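Penicillin-binding protein PbpB (Mycobacterium tuberculosis, PDB 6KGU) synthesises cross-linked peptidoglycan from lipid intermediates during mycobacterial cell-wall growth and is a target of beta-lactam antibiotics such as aztreonam. Local coordinates at residues Ser154-Ala157 against Val158-Thr162; Gln440-Arg443 against Gln444-Arg447; Cys488-Asp491 against Asp492-Trp495. All blocks are in the same frame, centred on the assembly; numbering follows the deposited sequence.

Contact 1: residues Ser154-Ala157 against Val158-Thr162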
loop_
_atom_site.group_PDB
_atom_site.type_symbol
_atom_site.label_atom_id
_atom_site.label_comp_id
_atom_site.label_asym_id
_atom_site.label_seq_id
_atom_site.Cartn_x
_atom_site.Cartn_y
_atom_site.Cartn_z
ATOM N N SER A 154 -13.409 17.200 -1.504
ATOM C CA SER A 154 -13.114 17.169 -0.071
ATOM C C SER A 154 -12.304 18.380 0.365
ATOM O O SER A 154 -12.392 18.788 1.523
ATOM C CB SER A 154 -12.371 15.882 0.303
ATOM O OG SER A 154 -11.066 15.852 -0.267
ATOM N N LEU A 155 -11.500 18.957 -0.531
ATOM C CA LEU A 155 -10.802 20.203 -0.252
ATOM C C LEU A 155 -11.444 21.411 -0.941
ATOM O O LEU A 155 -10.767 22.422 -1.154
ATOM C CB LEU A 155 -9.330 20.084 -0.665
ATOM C CG LEU A 155 -8.557 19.028 0.134
ATOM C CD1 LEU A 155 -7.085 19.015 -0.251
ATOM C CD2 LEU A 155 -8.738 19.261 1.641
ATOM N N ASP A 156 -12.728 21.329 -1.298
ATOM C CA ASP A 156 -13.338 22.389 -2.095
ATOM C C ASP A 156 -13.271 23.741 -1.392
ATOM O O ASP A 156 -13.002 24.764 -2.030
ATOM C CB ASP A 156 -14.784 22.028 -2.421
ATOM C CG ASP A 156 -15.423 23.004 -3.369
ATOM O OD1 ASP A 156 -14.945 23.106 -4.530
ATOM O OD2 ASP A 156 -16.413 23.647 -2.960
ATOM N N ALA A 157 -13.503 23.769 -0.077
ATOM C CA ALA A 157 -13.457 25.041 0.643
ATOM C C ALA A 157 -12.084 25.687 0.535
ATOM O O ALA A 157 -11.977 26.903 0.343
ATOM C CB ALA A 157 -13.839 24.835 2.109
ATOM N N VAL A 158 -11.021 24.884 0.622
ATOM C CA VAL A 158 -9.670 25.412 0.438
ATOM C C VAL A 158 -9.467 25.877 -0.999
ATOM O O VAL A 158 -8.873 26.934 -1.250
ATOM C CB VAL A 158 -8.624 24.349 0.839
ATOM C CG1 VAL A 158 -7.222 24.863 0.595
ATOM C CG2 VAL A 158 -8.798 23.950 2.301
ATOM N N LEU A 159 -9.950 25.091 -1.965
ATOM C CA LEU A 159 -9.734 25.399 -3.373
ATOM C C LEU A 159 -10.675 26.490 -3.888
ATOM O O LEU A 159 -10.291 27.263 -4.779
ATOM C CB LEU A 159 -9.905 24.118 -4.208
ATOM C CG LEU A 159 -8.826 23.032 -4.027
ATOM C CD1 LEU A 159 -9.316 21.671 -4.555
ATOM C CD2 LEU A 159 -7.519 23.461 -4.730
ATOM N N ALA A 160 -11.906 26.545 -3.376
ATOM C CA ALA A 160 -12.901 27.471 -3.914
ATOM C C ALA A 160 -12.756 28.885 -3.369
ATOM O O ALA A 160 -13.163 29.841 -4.040
ATOM C CB ALA A 160 -14.315 26.978 -3.610
ATOM N N GLY A 161 -12.220 29.042 -2.164
ATOM C CA GLY A 161 -12.232 30.357 -1.552
ATOM C C GLY A 161 -13.654 30.834 -1.264
ATOM O O GLY A 161 -14.593 30.051 -1.123
ATOM N N THR A 162 -13.799 32.157 -1.174
ATOM C CA THR A 162 -15.078 32.775 -0.844
ATOM C C THR A 162 -15.264 34.024 -1.688
ATOM O O THR A 162 -14.390 34.892 -1.703
ATOM C CB THR A 162 -15.152 33.134 0.636
ATOM O OG1 THR A 162 -14.834 31.980 1.419
ATOM C CG2 THR A 162 -16.556 33.649 1.005
#
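Short helix 156-160, little more than one turn long, carries this contact, in which Leu155 at the N-cap position meets Leu159 one turn on. Leu155 O accepts a hydrogen bond from Leu159 N at 2.9 Å. The two leucine side chains meet beside that bond, Leu155 CB lying 4.2 Å from Leu159 CD1. CG of Leu159, anti to its own carbonyl carbon (chi1 -69°), leans back over the accepting oxygen, and Leu159 CG stands 3.5 Å from Leu155 O. Val158 joins the same side: its CB approaches Leu155 O to 3.5 Å. Leu155, Val158 and Leu159 all rest on Val193 of strand 192-195, which seats this helix, part of the PBP dimerisation domain family region in the N-terminal module of this transpeptidase, against the mixed sheet. Asp156 works on another side. Its carboxylate is swung away from the backbone N (chi1 -174°) and passes alongside the Ala160 methyl, Asp156 OD2 and Ala160 CB being 4.0 Å apart. Arg18 makes a salt bridge to OD1, which also accepts the backbone N-H of Gly147, while His146 ND1 hydrogen-bonds OD2; engaging both oxygens should restrict the rotation of the carboxylate, and it ties the start of the helix to Arg18 and to His146-Gly147. At the far end the helical pattern frays. Gly161 N reaches back to Ala157 O in a weak, bent hydrogen bond of 3.3 Å, and Gly161 then leaves helical geometry with positive phi (65°).

Contact 2: residues Gln440-Arg443 against Gln444-Arg447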
loop_
_atom_site.group_PDB
_atom_site.type_symbol
_atom_site.label_atom_id
_atom_site.label_comp_id
_atom_site.label_asym_id
_atom_site.label_seq_id
_atom_site.Cartn_x
_atom_site.Cartn_y
_atom_site.Cartn_z
ATOM N N GLN A 440 15.840 -3.489 11.261
ATOM C CA GLN A 440 16.920 -3.856 10.349
ATOM C C GLN A 440 16.994 -5.365 10.160
ATOM O O GLN A 440 17.248 -5.850 9.051
ATOM C CB GLN A 440 18.254 -3.307 10.871
ATOM C CG GLN A 440 18.363 -1.785 10.720
ATOM C CD GLN A 440 19.270 -1.151 11.752
ATOM O OE1 GLN A 440 20.090 -1.826 12.364
ATOM N NE2 GLN A 440 19.121 0.149 11.955
ATOM N N THR A 441 16.759 -6.119 11.234
ATOM C CA THR A 441 16.781 -7.572 11.155
ATOM C C THR A 441 15.624 -8.109 10.314
ATOM O O THR A 441 15.808 -9.034 9.511
ATOM C CB THR A 441 16.758 -8.147 12.575
ATOM O OG1 THR A 441 18.007 -7.855 13.212
ATOM C CG2 THR A 441 16.537 -9.652 12.575
ATOM N N VAL A 442 14.431 -7.532 10.460
ATOM C CA VAL A 442 13.292 -8.008 9.681
ATOM C C VAL A 442 13.487 -7.698 8.191
ATOM O O VAL A 442 13.203 -8.538 7.332
ATOM C CB VAL A 442 11.984 -7.402 10.225
ATOM C CG1 VAL A 442 10.823 -7.677 9.271
ATOM C CG2 VAL A 442 11.676 -7.949 11.646
ATOM N N ARG A 443 13.981 -6.500 7.870
ATOM C CA ARG A 443 14.310 -6.145 6.484
ATOM C C ARG A 443 15.273 -7.145 5.864
ATOM O O ARG A 443 15.090 -7.571 4.716
ATOM C CB ARG A 443 14.944 -4.744 6.408
ATOM C CG ARG A 443 14.033 -3.588 6.726
ATOM C CD ARG A 443 14.552 -2.273 6.127
ATOM N NE ARG A 443 15.907 -1.894 6.532
ATOM C CZ ARG A 443 16.190 -1.077 7.548
ATOM N NH1 ARG A 443 15.223 -0.593 8.310
ATOM N NH2 ARG A 443 17.445 -0.758 7.818
ATOM N N GLN A 444 16.333 -7.505 6.598
ATOM C CA GLN A 444 17.290 -8.470 6.063
ATOM C C GLN A 444 16.636 -9.828 5.850
ATOM O O GLN A 444 16.844 -10.465 4.811
ATOM C CB GLN A 444 18.500 -8.589 6.998
ATOM C CG GLN A 444 19.444 -7.393 6.916
ATOM C CD GLN A 444 20.050 -7.213 5.520
ATOM O OE1 GLN A 444 20.439 -8.178 4.864
ATOM N NE2 GLN A 444 20.114 -5.981 5.070
ATOM N N MET A 445 15.831 -10.280 6.822
ATOM C CA MET A 445 15.117 -11.547 6.689
ATOM C C MET A 445 14.256 -11.573 5.438
ATOM O O MET A 445 14.228 -12.570 4.714
ATOM C CB MET A 445 14.230 -11.801 7.916
ATOM C CG MET A 445 14.834 -12.663 8.997
ATOM S SD MET A 445 13.584 -13.393 10.086
ATOM C CE MET A 445 12.715 -11.926 10.646
ATOM N N LEU A 446 13.500 -10.503 5.195
ATOM C CA LEU A 446 12.586 -10.497 4.058
ATOM C C LEU A 446 13.319 -10.402 2.717
ATOM O O LEU A 446 12.668 -10.497 1.670
ATOM C CB LEU A 446 11.569 -9.349 4.210
ATOM C CG LEU A 446 10.597 -9.490 5.393
ATOM C CD1 LEU A 446 9.633 -8.307 5.464
ATOM C CD2 LEU A 446 9.824 -10.809 5.314
ATOM N N ARG A 447 14.644 -10.246 2.723
ATOM C CA ARG A 447 15.419 -10.465 1.500
ATOM C C ARG A 447 15.299 -11.905 1.020
ATOM O O ARG A 447 15.419 -12.175 -0.181
ATOM C CB ARG A 447 16.900 -10.123 1.716
ATOM C CG ARG A 447 17.196 -8.638 1.883
ATOM C CD ARG A 447 18.685 -8.412 2.195
ATOM N NE ARG A 447 19.559 -8.844 1.108
ATOM C CZ ARG A 447 20.885 -8.980 1.209
ATOM N NH1 ARG A 447 21.518 -8.718 2.354
ATOM N NH2 ARG A 447 21.581 -9.376 0.160
HETATM O O HOH W 1 18.987 -4.118 6.896
#
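Four successive i to i+4 backbone bonds join Gln440-Arg443 to Gln444-Arg447 along helix 436-445 of the transpeptidase domain and the residues that follow it. Gln444 N, Met445 N and Leu446 N donate to Gln440 O, Thr441 O and Val442 O; the fourth bond, Arg447 N to Arg443 O, is weak at 3.4 Å.

Apolar contacts line the buried side. Val442 and Leu446 run side by side, with Val442 CG1 4.0 Å from Leu446 CD1. Met445 bends at chi3 (-56°), bringing its CE to 4.2 Å from Val442 CG2. Val442 and Met445 also pack on helix 272-281, and Leu446 and Arg447 on Ala473, at the start of the strand that carries Lys475 of a probable KTG-type active-site motif.

Polar side chains occupy other sides. The Arg443 guanidinium has Gln440 CA over the centre of one face, 3.9 Å above the plane; a salt bridge to Asp403 and bonds to the carbonyls of Ala504 and Ile400 secure it. A water donates to Gln440 O and accepts from Gln444 NE2 at 2.8 Å, while Gln471 OE1 also engages NE2. The other end of that amide is gripped too: Arg447 NH1 donates to a lone pair of Gln444 OE1 at 2.8 Å, with the oxygen nearly in the guanidinium plane.

Contact 3: residues Cys488-Asp491 against Asp492-Trp495. With AZR (2-({[(1Z)-1-(2-amino-1,3-thiazol-4-yl)-2-oxo-2-{[(2S,3S)-1-oxo-3-(sulfoamino)butan-2-yl]amino}ethylidene]amino}oxy)-2-methylpropanoic acid), chain B.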
loop_
_atom_site.group_PDB
_atom_site.type_symbol
_atom_site.label_atom_id
_atom_site.label_comp_id
_atom_site.label_asym_id
_atom_site.label_seq_id
_atom_site.Cartn_x
_atom_site.Cartn_y
_atom_site.Cartn_z
ATOM N N CYS A 488 -18.815 -18.187 2.435
ATOM C CA CYS A 488 -17.747 -19.151 2.624
ATOM C C CYS A 488 -16.675 -18.928 1.558
ATOM O O CYS A 488 -16.909 -18.272 0.540
ATOM C CB CYS A 488 -18.307 -20.578 2.585
ATOM S SG CYS A 488 -18.741 -21.217 0.959
ATOM N N TYR A 489 -15.483 -19.470 1.810
ATOM C CA TYR A 489 -14.348 -19.177 0.946
ATOM C C TYR A 489 -14.532 -19.803 -0.426
ATOM O O TYR A 489 -15.037 -20.919 -0.555
ATOM C CB TYR A 489 -13.046 -19.677 1.574
ATOM C CG TYR A 489 -12.511 -18.737 2.618
ATOM C CD1 TYR A 489 -11.976 -17.505 2.255
ATOM C CD2 TYR A 489 -12.550 -19.068 3.967
ATOM C CE1 TYR A 489 -11.492 -16.623 3.207
ATOM C CE2 TYR A 489 -12.064 -18.193 4.931
ATOM C CZ TYR A 489 -11.535 -16.971 4.546
ATOM O OH TYR A 489 -11.057 -16.093 5.500
ATOM N N PHE A 490 -14.142 -19.060 -1.457
ATOM C CA PHE A 490 -13.952 -19.658 -2.766
ATOM C C PHE A 490 -12.854 -20.715 -2.695
ATOM O O PHE A 490 -12.087 -20.801 -1.737
ATOM C CB PHE A 490 -13.553 -18.607 -3.802
ATOM C CG PHE A 490 -14.693 -17.797 -4.337
ATOM C CD1 PHE A 490 -15.628 -18.369 -5.189
ATOM C CD2 PHE A 490 -14.807 -16.454 -4.024
ATOM C CE1 PHE A 490 -16.674 -17.614 -5.706
ATOM C CE2 PHE A 490 -15.834 -15.691 -4.547
ATOM C CZ PHE A 490 -16.780 -16.277 -5.383
ATOM N N ASP A 491 -12.764 -21.502 -3.756
ATOM C CA ASP A 491 -11.704 -22.484 -3.893
ATOM C C ASP A 491 -10.528 -21.933 -4.682
ATOM O O ASP A 491 -9.376 -22.304 -4.417
ATOM C CB ASP A 491 -12.269 -23.739 -4.576
ATOM C CG ASP A 491 -11.224 -24.811 -4.818
ATOM O OD1 ASP A 491 -10.761 -25.428 -3.834
ATOM O OD2 ASP A 491 -10.885 -25.060 -5.996
ATOM N N ASP A 492 -10.797 -21.009 -5.619
ATOM C CA ASP A 492 -9.797 -20.598 -6.597
ATOM C C ASP A 492 -9.918 -19.119 -6.962
ATOM O O ASP A 492 -9.644 -18.745 -8.106
ATOM C CB ASP A 492 -9.922 -21.451 -7.864
ATOM C CG ASP A 492 -11.324 -21.409 -8.457
ATOM O OD1 ASP A 492 -12.299 -21.305 -7.682
ATOM O OD2 ASP A 492 -11.449 -21.473 -9.698
ATOM N N VAL A 493 -10.328 -18.272 -6.022
ATOM C CA VAL A 493 -10.412 -16.828 -6.227
ATOM C C VAL A 493 -9.559 -16.169 -5.151
ATOM O O VAL A 493 -9.822 -16.359 -3.957
ATOM C CB VAL A 493 -11.866 -16.332 -6.159
ATOM C CG1 VAL A 493 -11.945 -14.851 -6.486
ATOM C CG2 VAL A 493 -12.749 -17.156 -7.089
ATOM N N TYR A 494 -8.544 -15.391 -5.568
ATOM C CA TYR A 494 -7.541 -14.863 -4.642
ATOM C C TYR A 494 -7.412 -13.349 -4.689
ATOM O O TYR A 494 -7.632 -12.715 -5.724
ATOM C CB TYR A 494 -6.159 -15.426 -4.926
ATOM C CG TYR A 494 -6.139 -16.908 -5.112
ATOM C CD1 TYR A 494 -5.551 -17.472 -6.230
ATOM C CD2 TYR A 494 -6.707 -17.746 -4.167
ATOM C CE1 TYR A 494 -5.533 -18.838 -6.407
ATOM C CE2 TYR A 494 -6.696 -19.101 -4.330
ATOM C CZ TYR A 494 -6.109 -19.644 -5.452
ATOM O OH TYR A 494 -6.102 -21.005 -5.611
ATOM N N TRP A 495 -7.044 -12.775 -3.541
ATOM C CA TRP A 495 -6.359 -11.493 -3.500
ATOM C C TRP A 495 -4.867 -11.778 -3.482
ATOM O O TRP A 495 -4.380 -12.449 -2.566
ATOM C CB TRP A 495 -6.707 -10.672 -2.265
ATOM C CG TRP A 495 -7.974 -9.958 -2.331
ATOM C CD1 TRP A 495 -8.368 -9.026 -3.265
ATOM C CD2 TRP A 495 -9.046 -10.085 -1.408
ATOM N NE1 TRP A 495 -9.638 -8.582 -2.981
ATOM C CE2 TRP A 495 -10.077 -9.212 -1.841
ATOM C CE3 TRP A 495 -9.242 -10.858 -0.252
ATOM C CZ2 TRP A 495 -11.282 -9.091 -1.158
ATOM C CZ3 TRP A 495 -10.442 -10.731 0.429
ATOM C CH2 TRP A 495 -11.449 -9.855 -0.028
HETATM C C7 AZR B . 0.680 -19.745 0.793
HETATM S S8 AZR B . -5.907 -15.946 4.541
HETATM O O9 AZR B . -0.582 -15.553 1.781
HETATM O O10 AZR B . -2.295 -19.560 3.575
HETATM O O11 AZR B . -3.528 -20.191 0.747
HETATM N N12 AZR B . 1.769 -17.538 1.063
HETATM N N13 AZR B . -1.801 -18.034 1.956
HETATM N N14 AZR B . -4.541 -19.357 1.308
HETATM N N15 AZR B . -6.241 -17.431 2.448
HETATM N N16 AZR B . -8.055 -16.010 2.921
HETATM S S17 AZR B . 2.453 -16.940 -0.249
HETATM C C18 AZR B . 0.482 -18.254 0.999
HETATM C C19 AZR B . -0.373 -17.916 2.232
HETATM C C20 AZR B . -0.130 -16.409 2.500
HETATM C C21 AZR B . -2.646 -18.787 2.685
HETATM C C22 AZR B . -4.072 -18.664 2.276
HETATM C C23 AZR B . -3.975 -20.940 -0.361
HETATM C C24 AZR B . -4.977 -17.702 2.956
HETATM C C25 AZR B . -4.629 -17.008 4.071
HETATM C C26 AZR B . -6.841 -16.515 3.179
HETATM C C27 AZR B . -4.195 -19.943 -1.485
HETATM C C28 AZR B . -2.938 -21.982 -0.744
HETATM C C29 AZR B . -5.283 -21.624 0.027
HETATM O O30 AZR B . -5.636 -21.791 1.174
HETATM O O31 AZR B . -5.953 -22.049 -0.999
HETATM O O32 AZR B . 2.951 -18.018 -1.021
HETATM O O33 AZR B . 3.719 -16.174 0.240
HETATM O O34 AZR B . 1.574 -15.975 -0.801
#
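One face of the Phe490 ring receives the Val493 methyl CG2 in a CH-pi contact, 3.7 Å from the centroid and 23° off the ring normal. The methyl is displaced toward the rim at the CB end, so its nearest ring atom is Phe490 CG, with Val493 CG2 at 3.4 Å. With Val493 CG1 anti to the backbone N (chi1 -175°), CG2 sits beside that N, and it is this methyl that lies over the ring. The Tyr494 ring has Asp492 C over one face, 4.1 Å above the plane and toward the rim; Tyr494 OH lies 3.7 Å from Asp491 O. Between these aromatic contacts the chain turns a corner at Asp491-Asp492, leaving outer strand 488-490 and entering strand 493-502 of the antiparallel transpeptidase sheet, with strand 473-483 lying between the two. Phe490 and Val493 both make backbone hydrogen bonds to Gln481 of that middle strand. At the corner the two aspartate side chains cross at about a right angle, with Asp491 OD2 4.4 Å from Asp492 OD1, and the like charges probably disfavour a closer approach. Aztreonam, bound in its opened form, meets residues of both segments: Tyr489 CE1 is 3.5 Å from the aminothiazole amine N16, and Tyr494 CE2 is 3.9 Å from methyl C27 of the dimethyl acid arm. Glu266 hydrogen-bonds Tyr489 OH, which probably helps to hold this ring beside the drug, while Cys488 is tied to Cys486 by a disulfide.

In the fold
Along the chain the three contacts follow in series, split between two modules. Contact 1 lies within the dimerisation-domain range, packed on strand 192-195 of the mixed sheet, its centre about 44 Å from that of contact 2 and 43 Å from that of contact 3. Contacts 2 and 3 share the transpeptidase domain, with centres 30 Å apart and nearest atoms about 16 Å apart. Strand 473-483 links them: Leu446 and Arg447 pack on Ala473 at its start, and Phe490 and Val493, flanking the 491-492 corner, bond to Gln481 near its other end. The Leu446 and Tyr494 side chains lie about 10 and 11 Å from that of Ser269, the probable acylated serine, whereas contact 1 is remote from the antibiotic site.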